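Local structure of Alpha/beta hydrolase (Enterobacter asburiae, 6KMO) at residues A[31-34]-A[35-39]; A[315-319]-A[320-324]; A[221-224]-A[225-229]. The protein probably hydrolyses ester bonds, as an esterase or lipase of the alpha/beta hydrolase superfamily. The protein carries 2 engineered substitutions. One frame throughout, in Å; residues are numbered along the deposited sequence. Where two conformers were deposited one is given.

Contact 1 lies within helix 30-41, contact 2 where a loop enters helix 319-335, and contact 3 where helix 218-222 gives way to a loop. Contact 2 is the most buried, with five of nine touching residues inside, and borders the second subunit; contacts 1 and 3 have two buried residues each and meet no other chain of the assembly. Helix 30-41 touches both of the others: Phe35 CB lies 3.8 Å from Leu315 CD2, and Leu36 CD2 lies 3.7 Å from Gly226 O. Regular backbone bonds and an amide pair mark contact 1, a helix start with a lysine-glutamine bond contact 2, and aromatic packing with water bridges contact 3.

Contact 1. Residues A[31-34]-A[35-39]; sequences GVQA and FLNVL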
loop_
_atom_site.group_PDB
_atom_site.type_symbol
_atom_site.label_atom_id
_atom_site.label_comp_id
_atom_site.label_asym_id
_atom_site.label_seq_id
_atom_site.Cartn_x
_atom_site.Cartn_y
_atom_site.Cartn_z
ATOM N N GLY A 31 0.297 8.006 16.766
ATOM C CA GLY A 31 1.504 8.767 16.517
ATOM C C GLY A 31 1.244 10.025 15.711
ATOM O O GLY A 31 1.850 11.068 15.957
ATOM N N VAL A 32 0.359 9.942 14.722
ATOM C CA VAL A 32 0.030 11.136 13.950
ATOM C C VAL A 32 -0.726 12.134 14.809
ATOM O O VAL A 32 -0.493 13.348 14.712
ATOM C CB VAL A 32 -0.728 10.739 12.669
ATOM C CG1 VAL A 32 -1.301 11.975 11.967
ATOM C CG2 VAL A 32 0.212 9.981 11.735
ATOM N N GLN A 33 -1.625 11.645 15.668
ATOM C CA GLN A 33 -2.345 12.533 16.573
ATOM C C GLN A 33 -1.387 13.240 17.522
ATOM O O GLN A 33 -1.543 14.439 17.777
ATOM C CB GLN A 33 -3.395 11.751 17.350
ATOM C CG GLN A 33 -4.276 12.659 18.192
ATOM C CD GLN A 33 -5.143 13.561 17.355
ATOM O OE1 GLN A 33 -5.979 13.091 16.589
ATOM N NE2 GLN A 33 -4.943 14.859 17.484
ATOM N N ALA A 34 -0.378 12.534 18.026
ATOM C CA ALA A 34 0.601 13.168 18.908
ATOM C C ALA A 34 1.315 14.300 18.186
ATOM O O ALA A 34 1.532 15.382 18.755
ATOM C CB ALA A 34 1.602 12.132 19.416
ATOM N N PHE A 35 1.682 14.078 16.925
ATOM C CA PHE A 35 2.323 15.118 16.135
ATOM C C PHE A 35 1.387 16.297 15.931
ATOM O O PHE A 35 1.783 17.453 16.098
ATOM C CB PHE A 35 2.760 14.535 14.784
ATOM C CG PHE A 35 3.194 15.570 13.797
ATOM C CD1 PHE A 35 4.459 16.114 13.860
ATOM C CD2 PHE A 35 2.330 16.025 12.815
ATOM C CE1 PHE A 35 4.858 17.083 12.954
ATOM C CE2 PHE A 35 2.734 16.997 11.922
ATOM C CZ PHE A 35 4.000 17.518 11.992
ATOM N N LEU A 36 0.134 16.028 15.560
ATOM C CA LEU A 36 -0.820 17.115 15.374
ATOM C C LEU A 36 -1.014 17.906 16.658
ATOM O O LEU A 36 -1.192 19.128 16.615
ATOM C CB LEU A 36 -2.155 16.583 14.864
ATOM C CG LEU A 36 -2.139 16.044 13.428
ATOM C CD1 LEU A 36 -3.474 15.443 13.093
ATOM C CD2 LEU A 36 -1.778 17.126 12.423
ATOM N N ASN A 37 -1.009 17.235 17.808
ATOM C CA ASN A 37 -1.230 17.963 19.055
ATOM C C ASN A 37 -0.078 18.920 19.333
ATOM O O ASN A 37 -0.302 20.048 19.796
ATOM C CB ASN A 37 -1.453 16.985 20.202
ATOM C CG ASN A 37 -2.793 16.278 20.120
ATOM O OD1 ASN A 37 -3.690 16.676 19.387
ATOM N ND2 ASN A 37 -2.935 15.219 20.902
ATOM N N VAL A 38 1.153 18.516 19.031
ATOM C CA VAL A 38 2.288 19.432 19.159
ATOM C C VAL A 38 2.139 20.587 18.177
ATOM O O VAL A 38 2.258 21.765 18.538
ATOM C CB VAL A 38 3.616 18.679 18.950
ATOM C CG1 VAL A 38 4.790 19.668 18.863
ATOM C CG2 VAL A 38 3.831 17.669 20.070
ATOM N N LEU A 39 1.865 20.262 16.917
ATOM C CA LEU A 39 1.769 21.272 15.868
ATOM C C LEU A 39 0.670 22.280 16.167
ATOM O O LEU A 39 0.884 23.496 16.070
ATOM C CB LEU A 39 1.480 20.561 14.544
ATOM C CG LEU A 39 1.330 21.479 13.334
ATOM C CD1 LEU A 39 2.686 21.918 12.844
ATOM C CD2 LEU A 39 0.532 20.762 12.249
#
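Gln33 and Asn37 meet across one turn of helix 30-41, on its outer side. Gln33 leaves the backbone from CB with CG anti to its N (chi1 -174°), and CG comes to 4.0 Å from Asn37 ND2. A bend at chi2 then carries CD round to the next turn, 4.0 Å from Asn37 OD1, and NE2 at the tip donates to Asn37 OD1 at 2.9 Å. Asn37 OD1 lies in the amide plane of Gln33; the donor nitrogen, however, stands 44° out of the carbonyl plane of Asn37, not on a lone pair. The two amides are turned 38° apart. Neutral amides suit this largely exposed side, where they can pair with each other without a charge, and Gln33 also packs on Pro28.

Beneath this pair the helix is an ordinary alpha-helix with i to i+4 bonds, among them Leu36 N to Val32 O at 2.9 Å and Asn37 N to Gln33 O at 2.8 Å. Gln33 thus holds Asn37 by both its backbone and its side chain. At the periphery of the chain, helix 30-41 packs on strand 305-306 through its apolar flank. Val32 CG1 lies 4.2 Å from Leu36 CD1, and both branched side chains rest on Ile306. Phe35 is turned to the same strand and to Pro314, with the carbonyl oxygen of Val32 near the plane of its ring, at the edge.

Contact 2. Residues A[315-319]-A[320-324]; sequences LSQEP and TVKVA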
loop_
_atom_site.group_PDB
_atom_site.type_symbol
_atom_site.label_atom_id
_atom_site.label_comp_id
_atom_site.label_asym_id
_atom_site.label_seq_id
_atom_site.Cartn_x
_atom_site.Cartn_y
_atom_site.Cartn_z
ATOM N N LEU A 315 7.669 12.195 11.925
ATOM C CA LEU A 315 6.885 10.984 11.702
ATOM C C LEU A 315 7.700 9.838 11.108
ATOM O O LEU A 315 7.128 8.806 10.742
ATOM C CB LEU A 315 5.686 11.290 10.801
ATOM C CG LEU A 315 4.635 12.214 11.418
ATOM C CD1 LEU A 315 3.574 12.519 10.388
ATOM C CD2 LEU A 315 4.018 11.587 12.656
ATOM N N SER A 316 9.023 9.962 11.043
ATOM C CA SER A 316 9.835 8.983 10.340
ATOM C C SER A 316 9.922 7.649 11.048
ATOM O O SER A 316 10.376 6.680 10.433
ATOM C CB SER A 316 11.249 9.537 10.102
ATOM O OG SER A 316 11.965 9.626 11.312
ATOM N N GLN A 317 9.487 7.556 12.298
ATOM C CA GLN A 317 9.410 6.277 12.994
ATOM C C GLN A 317 7.978 5.778 13.120
ATOM O O GLN A 317 7.730 4.750 13.763
ATOM C CB GLN A 317 10.097 6.360 14.356
ATOM C CG GLN A 317 11.629 6.373 14.240
ATOM C CD GLN A 317 12.177 5.102 13.609
ATOM O OE1 GLN A 317 11.796 3.986 13.987
ATOM N NE2 GLN A 317 13.040 5.261 12.621
ATOM N N GLU A 318 7.028 6.452 12.489
ATOM C CA GLU A 318 5.661 5.956 12.488
ATOM C C GLU A 318 5.612 4.644 11.707
ATOM O O GLU A 318 6.147 4.571 10.599
ATOM C CB GLU A 318 4.750 6.996 11.838
ATOM C CG GLU A 318 3.271 6.626 11.767
ATOM C CD GLU A 318 2.566 6.618 13.120
ATOM O OE1 GLU A 318 3.113 7.182 14.093
ATOM O OE2 GLU A 318 1.458 6.046 13.211
ATOM N N PRO A 319 5.000 3.581 12.244
ATOM C CA PRO A 319 5.056 2.298 11.534
ATOM C C PRO A 319 4.574 2.377 10.103
ATOM O O PRO A 319 5.228 1.824 9.208
ATOM C CB PRO A 319 4.182 1.381 12.395
ATOM C CG PRO A 319 4.416 1.933 13.794
ATOM C CD PRO A 319 4.459 3.433 13.608
ATOM N N THR A 320 3.458 3.071 9.862
ATOM C CA THR A 320 2.916 3.173 8.513
ATOM C C THR A 320 3.894 3.854 7.569
ATOM O O THR A 320 3.958 3.504 6.389
ATOM C CB THR A 320 1.604 3.952 8.542
ATOM O OG1 THR A 320 0.617 3.207 9.247
ATOM C CG2 THR A 320 1.065 4.255 7.143
ATOM N N VAL A 321 4.605 4.874 8.043
ATOM C CA VAL A 321 5.563 5.582 7.197
ATOM C C VAL A 321 6.651 4.634 6.727
ATOM O O VAL A 321 6.970 4.560 5.535
ATOM C CB VAL A 321 6.147 6.798 7.945
ATOM C CG1 VAL A 321 7.349 7.378 7.195
ATOM C CG2 VAL A 321 5.059 7.854 8.159
ATOM N N LYS A 322 7.256 3.906 7.662
ATOM C CA LYS A 322 8.339 3.008 7.305
ATOM C C LYS A 322 7.879 1.973 6.297
ATOM O O LYS A 322 8.582 1.691 5.316
ATOM C CB LYS A 322 8.881 2.332 8.557
ATOM C CG LYS A 322 9.549 3.338 9.503
ATOM C CD LYS A 322 10.379 2.662 10.598
ATOM C CE LYS A 322 9.538 2.208 11.753
ATOM N NZ LYS A 322 10.417 1.680 12.849
ATOM N N VAL A 323 6.679 1.428 6.489
ATOM C CA VAL A 323 6.170 0.433 5.557
ATOM C C VAL A 323 5.823 1.077 4.220
ATOM O O VAL A 323 6.186 0.551 3.167
ATOM C CB VAL A 323 4.984 -0.326 6.182
ATOM C CG1 VAL A 323 4.248 -1.172 5.132
ATOM C CG2 VAL A 323 5.490 -1.186 7.331
ATOM N N ALA A 324 5.142 2.225 4.238
ATOM C CA ALA A 324 4.752 2.862 2.984
ATOM C C ALA A 324 5.962 3.157 2.103
ATOM O O ALA A 324 5.909 2.984 0.873
ATOM C CB ALA A 324 3.991 4.157 3.257
HETATM O O HOH W 1 8.606 2.515 14.855
HETATM O O HOH W 2 1.388 3.681 11.869
#
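Lys322 reaches back from the first turn of helix 319-335 to Gln317, in the loop that leads into it. Polar bonds tie its ammonium to Gln317 twice. Lys322 NZ donates to the side-chain oxygen Gln317 OE1 at 2.9 Å, approaching from above the carbonyl plane, and water 1 links NZ to the backbone Gln317 O. Lys322 CG, beside the backbone N (chi1 -66°), passes 3.6 Å from Ser316 O, and the bend at chi3 beyond it brings CE and NZ to Gln317. A second water bridge lies at the helix start: water 2 accepts from Thr320 N and probably donates to Glu318 OE2, a carboxylate oxygen also bonded to Thr29.

Backbone bonds start the helix. Glu318 is the N-cap residue; its O accepts from Lys322 N at 3.2 Å, and Pro319 O accepts from Val323 N at 3.1 Å. Proline suits the first helical position, where its missing N-H costs no helix bond. A type I turn from Leu315 to Glu318 brings the chain to this point.

Apolar contact centres on Val321, whose CG2 sits 3.8 Å from Glu318 CB and 4.4 Å from Leu315 CB, while another flank, through Pro319, Thr320 and Val323, packs on Pro296 and Thr298 of the second subunit.

With an acidic side chain at the N-cap, linked by water to an early amide, the negative charge would probably be stabilised by the helix dipole.

Contact 3. Residues A[221-224]-A[225-229]; sequences NQFE and NGYFL
Phe223 turns the edge of its ring to a face of Tyr227: CD1 stands 3.9 Å above the tyrosine plane, offset toward the rim. The planes are at 84° and the centroids 5.3 Å apart, a T-shaped stack. One face of the Phe223 ring bears Gln222 CG, 3.6 Å above it, while Tyr227 CE2 lies in its plane at the edge. Water 4 lies at the edge of the tyrosine ring. With CG beside the backbone N (chi1 -60°), the tyrosine is swung back so that its face receives the Phe223 edge, and its CD2 also meets Phe223 CB at 3.9 Å.

Phe223 is where helix 218-222 loses its helical geometry; the loop that follows, within the alpha/beta hydrolase fold, joins it to helix 231-241. Gly226 sits here at a positive phi, where a side chain would jam against the preceding carbonyl, and its O accepts from Asn40 ND2 of helix 30-41.

Waters bind the bend together. Water 4 donates to Phe223 O and Leu229 O and accepts from Tyr227 N, each at 2.8 Å, thereby satisfying three backbone groups that have left regular structure. Water 5 joins Glu224 OE1 to Asn225 ND2, polar ends suited to the outer side. Leu229, buried, packs inward on Met234 and Phe237.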
loop_
_atom_site.group_PDB
_atom_site.type_symbol
_atom_site.label_atom_id
_atom_site.label_comp_id
_atom_site.label_asym_id
_atom_site.label_seq_id
_atom_site.Cartn_x
_atom_site.Cartn_y
_atom_site.Cartn_z
ATOM N N ASN A 221 -13.025 19.439 2.006
ATOM C CA ASN A 221 -13.956 19.957 3.003
ATOM C C ASN A 221 -13.791 19.255 4.341
ATOM O O ASN A 221 -13.781 19.906 5.398
ATOM C CB ASN A 221 -15.382 19.850 2.468
ATOM C CG ASN A 221 -15.614 20.728 1.245
ATOM O OD1 ASN A 221 -14.982 21.766 1.090
ATOM N ND2 ASN A 221 -16.515 20.309 0.375
ATOM N N GLN A 222 -13.614 17.935 4.327
ATOM C CA GLN A 222 -13.537 17.198 5.579
ATOM C C GLN A 222 -12.277 17.542 6.362
ATOM O O GLN A 222 -12.308 17.621 7.597
ATOM C CB GLN A 222 -13.608 15.703 5.309
ATOM C CG GLN A 222 -13.700 14.877 6.577
ATOM C CD GLN A 222 -14.063 13.436 6.292
ATOM O OE1 GLN A 222 -14.215 13.045 5.141
ATOM N NE2 GLN A 222 -14.204 12.635 7.351
ATOM N N PHE A 223 -11.145 17.749 5.681
ATOM C CA PHE A 223 -9.870 17.958 6.349
ATOM C C PHE A 223 -9.343 19.378 6.178
ATOM O O PHE A 223 -8.145 19.603 6.278
ATOM C CB PHE A 223 -8.841 16.903 5.897
ATOM C CG PHE A 223 -9.400 15.499 5.943
ATOM C CD1 PHE A 223 -9.716 14.905 7.157
ATOM C CD2 PHE A 223 -9.661 14.791 4.787
ATOM C CE1 PHE A 223 -10.277 13.643 7.210
ATOM C CE2 PHE A 223 -10.228 13.522 4.848
ATOM C CZ PHE A 223 -10.544 12.957 6.075
ATOM N N GLU A 224 -10.251 20.357 6.024
ATOM C CA GLU A 224 -9.846 21.702 5.631
ATOM C C GLU A 224 -8.930 22.376 6.644
ATOM O O GLU A 224 -8.079 23.175 6.249
ATOM C CB GLU A 224 -11.057 22.568 5.299
ATOM C CG GLU A 224 -12.030 22.810 6.389
ATOM C CD GLU A 224 -13.094 23.831 5.967
ATOM O OE1 GLU A 224 -14.079 24.009 6.709
ATOM O OE2 GLU A 224 -12.940 24.449 4.893
ATOM N N ASN A 225 -9.063 22.070 7.940
ATOM C CA ASN A 225 -8.182 22.612 8.958
ATOM C C ASN A 225 -7.869 21.545 9.992
ATOM O O ASN A 225 -8.663 20.626 10.199
ATOM C CB ASN A 225 -8.816 23.808 9.694
ATOM C CG ASN A 225 -8.872 25.057 8.838
ATOM O OD1 ASN A 225 -7.834 25.612 8.460
ATOM N ND2 ASN A 225 -10.073 25.478 8.503
ATOM N N GLY A 226 -6.712 21.683 10.631
ATOM C CA GLY A 226 -6.321 20.853 11.748
ATOM C C GLY A 226 -5.459 19.655 11.409
ATOM O O GLY A 226 -5.004 18.959 12.333
ATOM N N TYR A 227 -5.219 19.380 10.123
ATOM C CA TYR A 227 -4.470 18.203 9.700
ATOM C C TYR A 227 -3.168 18.600 9.019
ATOM O O TYR A 227 -2.731 17.957 8.052
ATOM C CB TYR A 227 -5.343 17.309 8.828
ATOM C CG TYR A 227 -6.578 16.836 9.557
ATOM C CD1 TYR A 227 -6.564 15.656 10.290
ATOM C CD2 TYR A 227 -7.745 17.581 9.542
ATOM C CE1 TYR A 227 -7.699 15.227 10.970
ATOM C CE2 TYR A 227 -8.884 17.162 10.222
ATOM C CZ TYR A 227 -8.844 15.977 10.941
ATOM O OH TYR A 227 -9.976 15.543 11.628
ATOM N N PHE A 228 -2.503 19.613 9.589
ATOM C CA PHE A 228 -1.331 20.285 9.033
ATOM C C PHE A 228 -1.691 20.997 7.735
ATOM O O PHE A 228 -1.999 22.192 7.745
ATOM C CB PHE A 228 -0.127 19.349 8.884
ATOM C CG PHE A 228 1.209 20.074 8.784
ATOM C CD1 PHE A 228 1.275 21.455 8.652
ATOM C CD2 PHE A 228 2.398 19.363 8.809
ATOM C CE1 PHE A 228 2.498 22.108 8.551
ATOM C CE2 PHE A 228 3.623 20.010 8.709
ATOM C CZ PHE A 228 3.673 21.381 8.581
ATOM N N LEU A 229 -1.675 20.294 6.612
ATOM C CA LEU A 229 -1.954 20.972 5.353
ATOM C C LEU A 229 -3.410 21.425 5.374
ATOM O O LEU A 229 -4.318 20.600 5.477
ATOM C CB LEU A 229 -1.709 20.058 4.158
ATOM C CG LEU A 229 -2.097 20.664 2.805
ATOM C CD1 LEU A 229 -1.212 21.861 2.512
ATOM C CD2 LEU A 229 -2.001 19.630 1.702
HETATM O O HOH W 3 -11.541 20.364 9.094
HETATM O O HOH W 4 -5.991 20.589 7.686
HETATM O O HOH W 5 -12.581 24.056 9.469
#